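Local coordinates for conserved hypothetical protein (PDB 2FNA) that binds ADP in a P-loop pocket and, as an archaeal AAA+ ATPase, probably couples ATP hydrolysis to a cellular task not yet established, at residues G37-T41 and L273-E277; N138-V142 and K169-F173; A225-D231 and Y253-L259. All coordinates share one frame; numbering follows the deposited sequence.

Contact 1 of 3, residues G37-T41 and L273-E277; sequences GLRRT and LILKE. With ADP (adenosine-5'-diphosphate), chain D.
R40 and E277 each set CG anti to their own carbonyl carbon, and E277 then runs extended while R40 bends at chi3 (-75°), which brings guanidinium and carboxylate together from opposite directions. The grip is end-on and twofold: R40 NH1 lies 2.9 Å from E277 OE2, and R40 NH2 lies 3.0 Å from E277 OE1. Both oxygens use their syn lone pairs, the planes are only 19° apart and both bonds are nearly straight. R39 passes the same carboxylate in the opposite sense, its CD 3.3 Å from E277 OE2 and its NE in a long ion pair with OE1. L273 CD2 packs 3.7 Å from R40 NH1. Replacing R40 by an alanine would probably leave the buried carboxylate of E277 with just the long ion pair to R39 from this loop. The backbone N of R40 donates a hydrogen bond to ADP O2B at 2.7 Å, so one residue joins nucleotide and helix. T41 OG1 donates to L38 O across the type II turn that spans L38 to T41. This loop, which fits a Walker A P-loop, leads from strand 32-37 to helix 43-54; helix 259-282 brings E277, and W245 of helix 243-256 packs on R40, L273 and I274.

Contact 2 of 3, residues N138-V142 and K169-F173; sequences NVIIV and KRIKF
I141 and F173 lie side by side on one face of the sheet, pointing the same way, with I141 CB 3.7 Å from F173 CD1 and I141 CG2 against CE1 of the same ring. The ring meets the isoleucine obliquely. I141 sets CG1 anti to its carbonyl carbon (chi1 -49°), which turns that branch back along the sheet to I171, where I141 CG1 and I171 CG2 are 4.0 Å apart. V139 continues the row, its CB facing I171 CD1 at a looser 4.3 Å. L128 and F131 of helix 124-133 cover this face, and L161 and A164 of helix 158-167 pack on F173.

Beneath these side chains the backbones pair as parallel strands, V139 with I171, I140 with K172 and I141 with F173, and their short axes diverge by 29°. Strand 139-144, helix 158-167 and strand 171-177 form a beta-alpha-beta crossover of the P-loop NTPase core, and these two neighbours lie within its five-stranded parallel sheet. V139 N donates to R170 O at 2.8 Å, K172 N to V139 O at 3.0 Å and I141 N to K172 O at 2.9 Å. K172 O also receives the CA-H of I140, so one carbonyl serves two neighbouring residues of the other strand.

On the other face, I140 and K172 both rest on L28. The bend at chi2 (-65°) folds the K172 chain over N138, bringing K172 CE to 3.6 Å from N138 ND2, a contact of lysine methylenes with an amide. Farther out, K172 NZ reaches K169 O through a weak bond, and R170 N donates to E132 OE1 just before strand 171-177 begins.

Contact 3 of 3, residues A225-D231 and Y253-L259; sequences ADIDFKD and YLDNKNL
The Y253 ring carries F229 on one face and backbone on the other. F229 CE1 stands 3.6 Å above the centre of that ring, edge first, in a T-shaped stack with planes at 90° and centroids 4.8 Å apart; K257 CA lies over the opposite face, toward the rim. Around the edge of Y253, near its plane, come I227 CD1, 3.7 Å from Y253 CE2, the backbone N of L259, and a water. This water donates to D228 O at 2.6 Å and also bonds Y253 OH, tying the phenol to the loop. F229 sets CG anti to the backbone N (chi1 -163°), which turns the ring edge-on to the face of Y253, while F229 CZ touches L259 CD1 at 3.9 Å. I227 CG1 sits between its backbone N and carbonyl carbon (chi1 69°), and its CD1 lies against both Y253 and L254, 3.6 Å from L254 CD2. That same methyl of L254 meets A225 CB, and K257 CE comes to I227 CG2. F222 of helix 211-225 stacks on F229 and also touches I227 and L254. The arrangement is a small aromatic and aliphatic cluster between helix ends: a Schellman motif at D226 ends helix 211-225, whereas helix 243-256 gives way to an Asx turn at N256 and then to helix 259-282, N-capped by N258, within a helical part of this AAA+ protein.

In the fold
Contact 2 belongs to the parallel sheet and is partly buried, with its apolar residues inside, contact 1 is partly buried at the nucleotide, and contact 3 lies at the surface. Their chemistry follows: backbone bonds and aliphatic packing between strands, charged pairing between a phosphate-binding loop and a helix, and aromatic packing helped by one water among helix ends. Contacts 1 and 3 are linked through consecutive helices, 243-256 and 259-282, the second of which supplies residues to both, although their nearest atoms remain about 16 Å apart. Contact 2 is remote from both, its centre about 28 Å from that of contact 1 and about 42 Å from that of contact 3. The sequence span bridged by contact 1 takes in both others.

Contact 1 of 3, residues G37-T41 and L273-E277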
loop_
_atom_site.group_PDB
_atom_site.type_symbol
_atom_site.label_atom_id
_atom_site.label_comp_id
_atom_site.label_asym_id
_atom_site.label_seq_id
_atom_site.Cartn_x
_atom_site.Cartn_y
_atom_site.Cartn_z
ATOM N N GLY A 37 -2.375 -2.734 5.852
ATOM C CA GLY A 37 -1.077 -2.947 6.464
ATOM C C GLY A 37 -0.162 -1.778 6.188
ATOM O O GLY A 37 -0.283 -1.130 5.162
ATOM N N LEU A 38 0.737 -1.486 7.129
ATOM C CA LEU A 38 1.745 -0.458 6.913
ATOM C C LEU A 38 2.595 -0.808 5.723
ATOM O O LEU A 38 2.672 -1.980 5.295
ATOM C CB LEU A 38 2.650 -0.335 8.138
ATOM C CG LEU A 38 1.962 0.127 9.424
ATOM C CD1 LEU A 38 2.839 -0.204 10.696
ATOM C CD2 LEU A 38 1.635 1.582 9.394
ATOM N N ARG A 39 3.269 0.189 5.182
ATOM C CA ARG A 39 4.267 -0.078 4.202
ATOM C C ARG A 39 5.171 -1.219 4.622
ATOM O O ARG A 39 5.529 -1.365 5.787
ATOM C CB ARG A 39 5.117 1.143 3.919
ATOM C CG ARG A 39 4.533 2.056 2.938
ATOM C CD ARG A 39 5.506 3.162 2.600
ATOM N NE ARG A 39 4.796 4.416 2.584
ATOM C CZ ARG A 39 3.959 4.795 1.633
ATOM N NH1 ARG A 39 3.731 4.020 0.571
ATOM N NH2 ARG A 39 3.345 5.966 1.749
ATOM N N ARG A 40 5.513 -2.035 3.635
ATOM C CA ARG A 40 6.498 -3.117 3.771
ATOM C C ARG A 40 6.052 -4.277 4.617
ATOM O O ARG A 40 6.890 -5.033 5.127
ATOM C CB ARG A 40 7.834 -2.554 4.263
ATOM C CG ARG A 40 8.532 -1.795 3.201
ATOM C CD ARG A 40 9.706 -1.052 3.786
ATOM N NE ARG A 40 9.316 0.127 4.563
ATOM C CZ ARG A 40 8.969 1.293 4.036
ATOM N NH1 ARG A 40 8.939 1.472 2.717
ATOM N NH2 ARG A 40 8.681 2.309 4.831
ATOM N N THR A 41 4.735 -4.476 4.701
ATOM C CA THR A 41 4.165 -5.596 5.456
ATOM C C THR A 41 3.785 -6.801 4.562
ATOM O O THR A 41 3.397 -7.841 5.068
ATOM C CB THR A 41 2.971 -5.172 6.362
ATOM O OG1 THR A 41 2.021 -4.435 5.600
ATOM C CG2 THR A 41 3.448 -4.307 7.556
ATOM N N LEU A 273 15.068 5.681 2.961
ATOM C CA LEU A 273 13.760 5.438 2.391
ATOM C C LEU A 273 12.640 6.100 3.186
ATOM O O LEU A 273 11.805 6.771 2.621
ATOM C CB LEU A 273 13.531 3.945 2.215
ATOM C CG LEU A 273 12.279 3.575 1.415
ATOM C CD1 LEU A 273 12.262 4.233 0.065
ATOM C CD2 LEU A 273 12.247 2.035 1.267
ATOM N N ILE A 274 12.645 5.974 4.506
ATOM C CA ILE A 274 11.622 6.631 5.322
ATOM C C ILE A 274 11.576 8.149 5.125
ATOM O O ILE A 274 10.506 8.727 4.990
ATOM C CB ILE A 274 11.794 6.290 6.811
ATOM C CG1 ILE A 274 11.420 4.827 7.040
ATOM C CG2 ILE A 274 10.967 7.250 7.721
ATOM C CD1 ILE A 274 12.083 4.169 8.206
ATOM N N LEU A 275 12.731 8.795 5.108
ATOM C CA LEU A 275 12.785 10.260 4.973
ATOM C C LEU A 275 12.387 10.735 3.559
ATOM O O LEU A 275 11.844 11.829 3.395
ATOM C CB LEU A 275 14.186 10.764 5.324
ATOM C CG LEU A 275 14.604 10.645 6.796
ATOM C CD1 LEU A 275 16.031 11.119 7.019
ATOM C CD2 LEU A 275 13.675 11.394 7.683
ATOM N N LYS A 276 12.635 9.905 2.548
ATOM C CA LYS A 276 12.151 10.199 1.214
ATOM C C LYS A 276 10.616 10.120 1.171
ATOM O O LYS A 276 9.949 10.951 0.550
ATOM C CB LYS A 276 12.750 9.239 0.202
ATOM C CG LYS A 276 12.520 9.679 -1.241
ATOM C CD LYS A 276 12.595 8.532 -2.200
ATOM C CE LYS A 276 12.631 9.035 -3.624
ATOM N NZ LYS A 276 11.672 10.179 -3.839
ATOM N N GLU A 277 10.072 9.097 1.825
ATOM C CA GLU A 277 8.625 8.944 1.973
ATOM C C GLU A 277 8.015 10.092 2.797
ATOM O O GLU A 277 6.869 10.497 2.575
ATOM C CB GLU A 277 8.328 7.592 2.619
ATOM C CG GLU A 277 8.580 6.435 1.645
ATOM C CD GLU A 277 8.478 5.077 2.268
ATOM O OE1 GLU A 277 8.390 4.965 3.513
ATOM O OE2 GLU A 277 8.508 4.095 1.500
HETATM P PB ADP D . 3.889 -3.708 0.890
HETATM O O1B ADP D . 2.994 -4.024 2.045
HETATM O O2B ADP D . 4.684 -2.427 1.123
HETATM O O3B ADP D . 3.295 -3.824 -0.474
HETATM P PA ADP D . 5.755 -5.751 -0.143
HETATM O O1A ADP D . 4.933 -6.873 -0.689
HETATM O O2A ADP D . 6.230 -4.845 -1.201
HETATM O O3A ADP D . 5.061 -4.879 1.042
HETATM O "O5'" ADP D . 6.890 -6.421 0.744
HETATM C "C5'" ADP D . 7.995 -5.673 1.281
HETATM C "C4'" ADP D . 9.261 -6.526 1.252
HETATM O "O4'" ADP D . 9.240 -7.527 2.251
HETATM C "C3'" ADP D . 9.485 -7.268 -0.029
HETATM O "O3'" ADP D . 10.910 -7.451 -0.170
HETATM C "C2'" ADP D . 8.864 -8.626 0.214
HETATM O "O2'" ADP D . 9.454 -9.650 -0.574
HETATM C "C1'" ADP D . 9.198 -8.817 1.667
HETATM N N9 ADP D . 8.224 -9.573 2.446
HETATM C C8 ADP D . 7.188 -9.050 3.137
HETATM N N7 ADP D . 6.539 -10.009 3.795
HETATM C C5 ADP D . 7.153 -11.182 3.508
HETATM C C6 ADP D . 6.991 -12.606 3.874
HETATM N N6 ADP D . 5.983 -12.991 4.685
HETATM N N1 ADP D . 7.879 -13.514 3.380
HETATM C C2 ADP D . 8.900 -13.153 2.580
HETATM N N3 ADP D . 9.114 -11.878 2.212
HETATM C C4 ADP D . 8.290 -10.884 2.646
#

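Contact 2 of 3, residues N138-V142 and K169-F173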
loop_
_atom_site.group_PDB
_atom_site.type_symbol
_atom_site.label_atom_id
_atom_site.label_comp_id
_atom_site.label_asym_id
_atom_site.label_seq_id
_atom_site.Cartn_x
_atom_site.Cartn_y
_atom_site.Cartn_z
ATOM N N ASN A 138 -14.226 -14.954 -13.186
ATOM C CA ASN A 138 -14.005 -13.690 -12.478
ATOM C C ASN A 138 -12.786 -12.970 -13.064
ATOM O O ASN A 138 -11.796 -13.605 -13.429
ATOM C CB ASN A 138 -13.747 -13.920 -10.973
ATOM C CG ASN A 138 -14.996 -14.298 -10.200
ATOM O OD1 ASN A 138 -16.102 -14.157 -10.688
ATOM N ND2 ASN A 138 -14.810 -14.774 -8.978
ATOM N N VAL A 139 -12.875 -11.649 -13.175
ATOM C CA VAL A 139 -11.733 -10.827 -13.590
ATOM C C VAL A 139 -11.413 -9.966 -12.388
ATOM O O VAL A 139 -12.308 -9.383 -11.796
ATOM C CB VAL A 139 -12.080 -9.908 -14.765
ATOM C CG1 VAL A 139 -10.894 -9.039 -15.135
ATOM C CG2 VAL A 139 -12.600 -10.734 -15.973
ATOM N N ILE A 140 -10.137 -9.908 -12.045
ATOM C CA ILE A 140 -9.683 -9.224 -10.864
ATOM C C ILE A 140 -9.131 -7.888 -11.287
ATOM O O ILE A 140 -8.337 -7.793 -12.238
ATOM C CB ILE A 140 -8.628 -10.048 -10.134
ATOM C CG1 ILE A 140 -9.221 -11.418 -9.787
ATOM C CG2 ILE A 140 -8.097 -9.288 -8.910
ATOM C CD1 ILE A 140 -8.242 -12.385 -9.247
ATOM N N ILE A 141 -9.568 -6.854 -10.585
ATOM C CA ILE A 141 -9.088 -5.515 -10.804
ATOM C C ILE A 141 -8.331 -5.118 -9.550
ATOM O O ILE A 141 -8.920 -4.994 -8.465
ATOM C CB ILE A 141 -10.197 -4.492 -11.037
ATOM C CG1 ILE A 141 -11.200 -4.974 -12.079
ATOM C CG2 ILE A 141 -9.574 -3.154 -11.432
ATOM C CD1 ILE A 141 -10.784 -4.818 -13.497
ATOM N N VAL A 142 -7.022 -4.954 -9.709
ATOM C CA VAL A 142 -6.152 -4.614 -8.609
ATOM C C VAL A 142 -5.831 -3.154 -8.667
ATOM O O VAL A 142 -5.320 -2.648 -9.689
ATOM C CB VAL A 142 -4.833 -5.434 -8.649
ATOM C CG1 VAL A 142 -3.949 -5.094 -7.497
ATOM C CG2 VAL A 142 -5.134 -6.921 -8.668
ATOM N N LYS A 169 -21.104 -9.183 -11.394
ATOM C CA LYS A 169 -20.862 -10.318 -10.500
ATOM C C LYS A 169 -19.607 -11.096 -10.815
ATOM O O LYS A 169 -19.179 -11.894 -9.993
ATOM C CB LYS A 169 -22.066 -11.265 -10.487
ATOM C CG LYS A 169 -23.416 -10.583 -10.120
ATOM C CD LYS A 169 -23.505 -10.125 -8.645
ATOM C CE LYS A 169 -24.556 -9.022 -8.480
ATOM N NZ LYS A 169 -25.190 -8.990 -7.119
ATOM N N ARG A 170 -19.017 -10.862 -11.987
ATOM C CA ARG A 170 -17.700 -11.426 -12.326
ATOM C C ARG A 170 -16.554 -10.429 -12.225
ATOM O O ARG A 170 -15.469 -10.723 -12.695
ATOM C CB ARG A 170 -17.696 -12.045 -13.732
ATOM C CG ARG A 170 -18.485 -13.351 -13.799
ATOM C CD ARG A 170 -18.229 -14.127 -15.074
ATOM N NE ARG A 170 -18.717 -13.427 -16.261
ATOM C CZ ARG A 170 -20.002 -13.302 -16.588
ATOM N NH1 ARG A 170 -20.966 -13.814 -15.818
ATOM N NH2 ARG A 170 -20.336 -12.649 -17.695
ATOM N N ILE A 171 -16.789 -9.266 -11.635
ATOM C CA ILE A 171 -15.726 -8.271 -11.415
ATOM C C ILE A 171 -15.430 -8.271 -9.925
ATOM O O ILE A 171 -16.337 -8.057 -9.108
ATOM C CB ILE A 171 -16.111 -6.828 -11.911
ATOM C CG1 ILE A 171 -16.324 -6.758 -13.432
ATOM C CG2 ILE A 171 -15.063 -5.787 -11.487
ATOM C CD1 ILE A 171 -15.106 -6.901 -14.269
ATOM N N LYS A 172 -14.175 -8.590 -9.584
ATOM C CA LYS A 172 -13.699 -8.657 -8.208
ATOM C C LYS A 172 -12.523 -7.716 -8.011
ATOM O O LYS A 172 -11.482 -7.891 -8.637
ATOM C CB LYS A 172 -13.260 -10.076 -7.878
ATOM C CG LYS A 172 -14.280 -11.140 -8.134
ATOM C CD LYS A 172 -15.484 -10.982 -7.240
ATOM C CE LYS A 172 -16.566 -12.039 -7.505
ATOM N NZ LYS A 172 -17.777 -11.501 -6.867
ATOM N N PHE A 173 -12.689 -6.703 -7.156
ATOM C CA PHE A 173 -11.640 -5.738 -6.900
ATOM C C PHE A 173 -10.783 -6.148 -5.733
ATOM O O PHE A 173 -11.284 -6.652 -4.690
ATOM C CB PHE A 173 -12.223 -4.372 -6.535
ATOM C CG PHE A 173 -12.940 -3.698 -7.655
ATOM C CD1 PHE A 173 -12.250 -2.840 -8.511
ATOM C CD2 PHE A 173 -14.296 -3.881 -7.841
ATOM C CE1 PHE A 173 -12.898 -2.227 -9.564
ATOM C CE2 PHE A 173 -14.957 -3.243 -8.875
ATOM C CZ PHE A 173 -14.250 -2.417 -9.735
#

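Contact 3 of 3, residues A225-D231 and Y253-L259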
loop_
_atom_site.group_PDB
_atom_site.type_symbol
_atom_site.label_atom_id
_atom_site.label_comp_id
_atom_site.label_asym_id
_atom_site.label_seq_id
_atom_site.Cartn_x
_atom_site.Cartn_y
_atom_site.Cartn_z
ATOM N N ALA A 225 19.140 -20.921 3.202
ATOM C CA ALA A 225 20.468 -20.627 2.619
ATOM C C ALA A 225 21.537 -21.643 3.041
ATOM O O ALA A 225 22.602 -21.730 2.430
ATOM C CB ALA A 225 20.928 -19.204 2.992
ATOM N N ASP A 226 21.227 -22.403 4.094
ATOM C CA ASP A 226 22.118 -23.394 4.673
ATOM C C ASP A 226 23.320 -22.777 5.370
ATOM O O ASP A 226 24.436 -23.255 5.207
ATOM C CB ASP A 226 22.566 -24.409 3.611
ATOM C CG ASP A 226 23.034 -25.718 4.212
ATOM O OD1 ASP A 226 22.824 -25.932 5.436
ATOM O OD2 ASP A 226 23.608 -26.518 3.444
ATOM N N ILE A 227 23.080 -21.736 6.159
ATOM C CA ILE A 227 24.129 -21.062 6.911
ATOM C C ILE A 227 23.712 -20.979 8.361
ATOM O O ILE A 227 22.520 -20.984 8.651
ATOM C CB ILE A 227 24.403 -19.638 6.385
ATOM C CG1 ILE A 227 23.240 -18.697 6.677
ATOM C CG2 ILE A 227 24.724 -19.683 4.879
ATOM C CD1 ILE A 227 23.663 -17.314 7.075
ATOM N N ASP A 228 24.686 -20.907 9.270
ATOM C CA ASP A 228 24.385 -20.829 10.704
ATOM C C ASP A 228 23.970 -19.398 11.032
ATOM O O ASP A 228 24.358 -18.458 10.344
ATOM C CB ASP A 228 25.595 -21.255 11.557
ATOM C CG ASP A 228 25.187 -21.812 12.942
ATOM O OD1 ASP A 228 23.981 -22.061 13.175
ATOM O OD2 ASP A 228 26.083 -22.005 13.788
ATOM N N PHE A 229 23.128 -19.233 12.039
ATOM C CA PHE A 229 22.860 -17.923 12.594
ATOM C C PHE A 229 22.457 -18.090 14.053
ATOM O O PHE A 229 21.780 -19.034 14.387
ATOM C CB PHE A 229 21.762 -17.214 11.792
ATOM C CG PHE A 229 21.715 -15.727 12.026
ATOM C CD1 PHE A 229 22.529 -14.869 11.291
ATOM C CD2 PHE A 229 20.870 -15.179 12.980
ATOM C CE1 PHE A 229 22.489 -13.497 11.504
ATOM C CE2 PHE A 229 20.819 -13.808 13.179
ATOM C CZ PHE A 229 21.641 -12.972 12.447
ATOM N N LYS A 230 22.907 -17.184 14.914
ATOM C CA LYS A 230 22.638 -17.261 16.360
ATOM C C LYS A 230 21.902 -16.040 16.950
ATOM O O LYS A 230 21.037 -16.184 17.842
ATOM C CB LYS A 230 23.957 -17.506 17.110
ATOM C CG LYS A 230 24.419 -18.967 17.103
ATOM N N ASP A 231 22.194 -14.861 16.406
ATOM C CA ASP A 231 21.801 -13.579 17.004
ATOM C C ASP A 231 20.401 -13.049 16.631
ATOM O O ASP A 231 20.244 -11.872 16.325
ATOM C CB ASP A 231 22.838 -12.535 16.585
ATOM C CG ASP A 231 24.196 -12.839 17.115
ATOM O OD1 ASP A 231 24.378 -12.720 18.344
ATOM O OD2 ASP A 231 25.071 -13.189 16.295
ATOM N N TYR A 253 22.894 -9.767 5.125
ATOM C CA TYR A 253 23.703 -10.687 5.932
ATOM C C TYR A 253 24.159 -11.898 5.122
ATOM O O TYR A 253 25.256 -12.373 5.282
ATOM C CB TYR A 253 22.950 -11.174 7.180
ATOM C CG TYR A 253 23.862 -12.025 8.033
ATOM C CD1 TYR A 253 24.721 -11.447 8.946
ATOM C CD2 TYR A 253 23.893 -13.421 7.891
ATOM C CE1 TYR A 253 25.605 -12.220 9.696
ATOM C CE2 TYR A 253 24.744 -14.191 8.652
ATOM C CZ TYR A 253 25.593 -13.585 9.556
ATOM O OH TYR A 253 26.463 -14.342 10.310
ATOM N N LEU A 254 23.305 -12.416 4.257
ATOM C CA LEU A 254 23.709 -13.524 3.400
ATOM C C LEU A 254 24.813 -13.104 2.459
ATOM O O LEU A 254 25.716 -13.863 2.125
ATOM C CB LEU A 254 22.501 -14.045 2.614
ATOM C CG LEU A 254 21.469 -14.892 3.369
ATOM C CD1 LEU A 254 20.473 -15.451 2.387
ATOM C CD2 LEU A 254 22.108 -16.018 4.144
ATOM N N ASP A 255 24.768 -11.854 2.061
ATOM C CA ASP A 255 25.708 -11.374 1.092
ATOM C C ASP A 255 27.056 -11.095 1.710
ATOM O O ASP A 255 28.067 -11.240 1.054
ATOM C CB ASP A 255 25.178 -10.097 0.442
ATOM C CG ASP A 255 25.958 -9.731 -0.774
ATOM O OD1 ASP A 255 26.145 -10.628 -1.640
ATOM O OD2 ASP A 255 26.422 -8.581 -0.833
ATOM N N ASN A 256 27.071 -10.674 2.967
ATOM C CA ASN A 256 28.306 -10.273 3.565
ATOM C C ASN A 256 28.726 -11.033 4.865
ATOM O O ASN A 256 29.901 -11.068 5.187
ATOM C CB ASN A 256 28.266 -8.759 3.733
ATOM C CG ASN A 256 28.268 -8.355 5.151
ATOM O OD1 ASN A 256 27.314 -8.649 5.899
ATOM N ND2 ASN A 256 29.376 -7.719 5.579
ATOM N N LYS A 257 27.787 -11.632 5.588
ATOM C CA LYS A 257 28.065 -12.432 6.806
ATOM C C LYS A 257 28.715 -11.661 7.959
ATOM O O LYS A 257 29.392 -12.255 8.794
ATOM C CB LYS A 257 28.932 -13.651 6.491
ATOM C CG LYS A 257 28.439 -14.503 5.335
ATOM C CD LYS A 257 27.400 -15.486 5.759
ATOM C CE LYS A 257 27.036 -16.403 4.602
ATOM N NZ LYS A 257 28.169 -17.260 4.149
ATOM N N ASN A 258 28.523 -10.351 8.004
ATOM C CA ASN A 258 28.962 -9.541 9.124
ATOM C C ASN A 258 27.717 -8.956 9.745
ATOM O O ASN A 258 26.989 -8.210 9.111
ATOM C CB ASN A 258 29.919 -8.434 8.679
ATOM C CG ASN A 258 30.550 -7.702 9.847
ATOM O OD1 ASN A 258 29.880 -7.023 10.613
ATOM N ND2 ASN A 258 31.843 -7.848 9.990
ATOM N N LEU A 259 27.470 -9.308 10.993
ATOM C CA LEU A 259 26.256 -8.911 11.662
ATOM C C LEU A 259 26.121 -7.405 11.780
ATOM O O LEU A 259 25.057 -6.875 11.503
ATOM C CB LEU A 259 26.181 -9.557 13.038
ATOM C CG LEU A 259 24.952 -9.137 13.823
ATOM C CD1 LEU A 259 23.720 -9.739 13.199
ATOM C CD2 LEU A 259 25.091 -9.562 15.289
HETATM O O HOH W 1 26.433 -17.025 9.723
#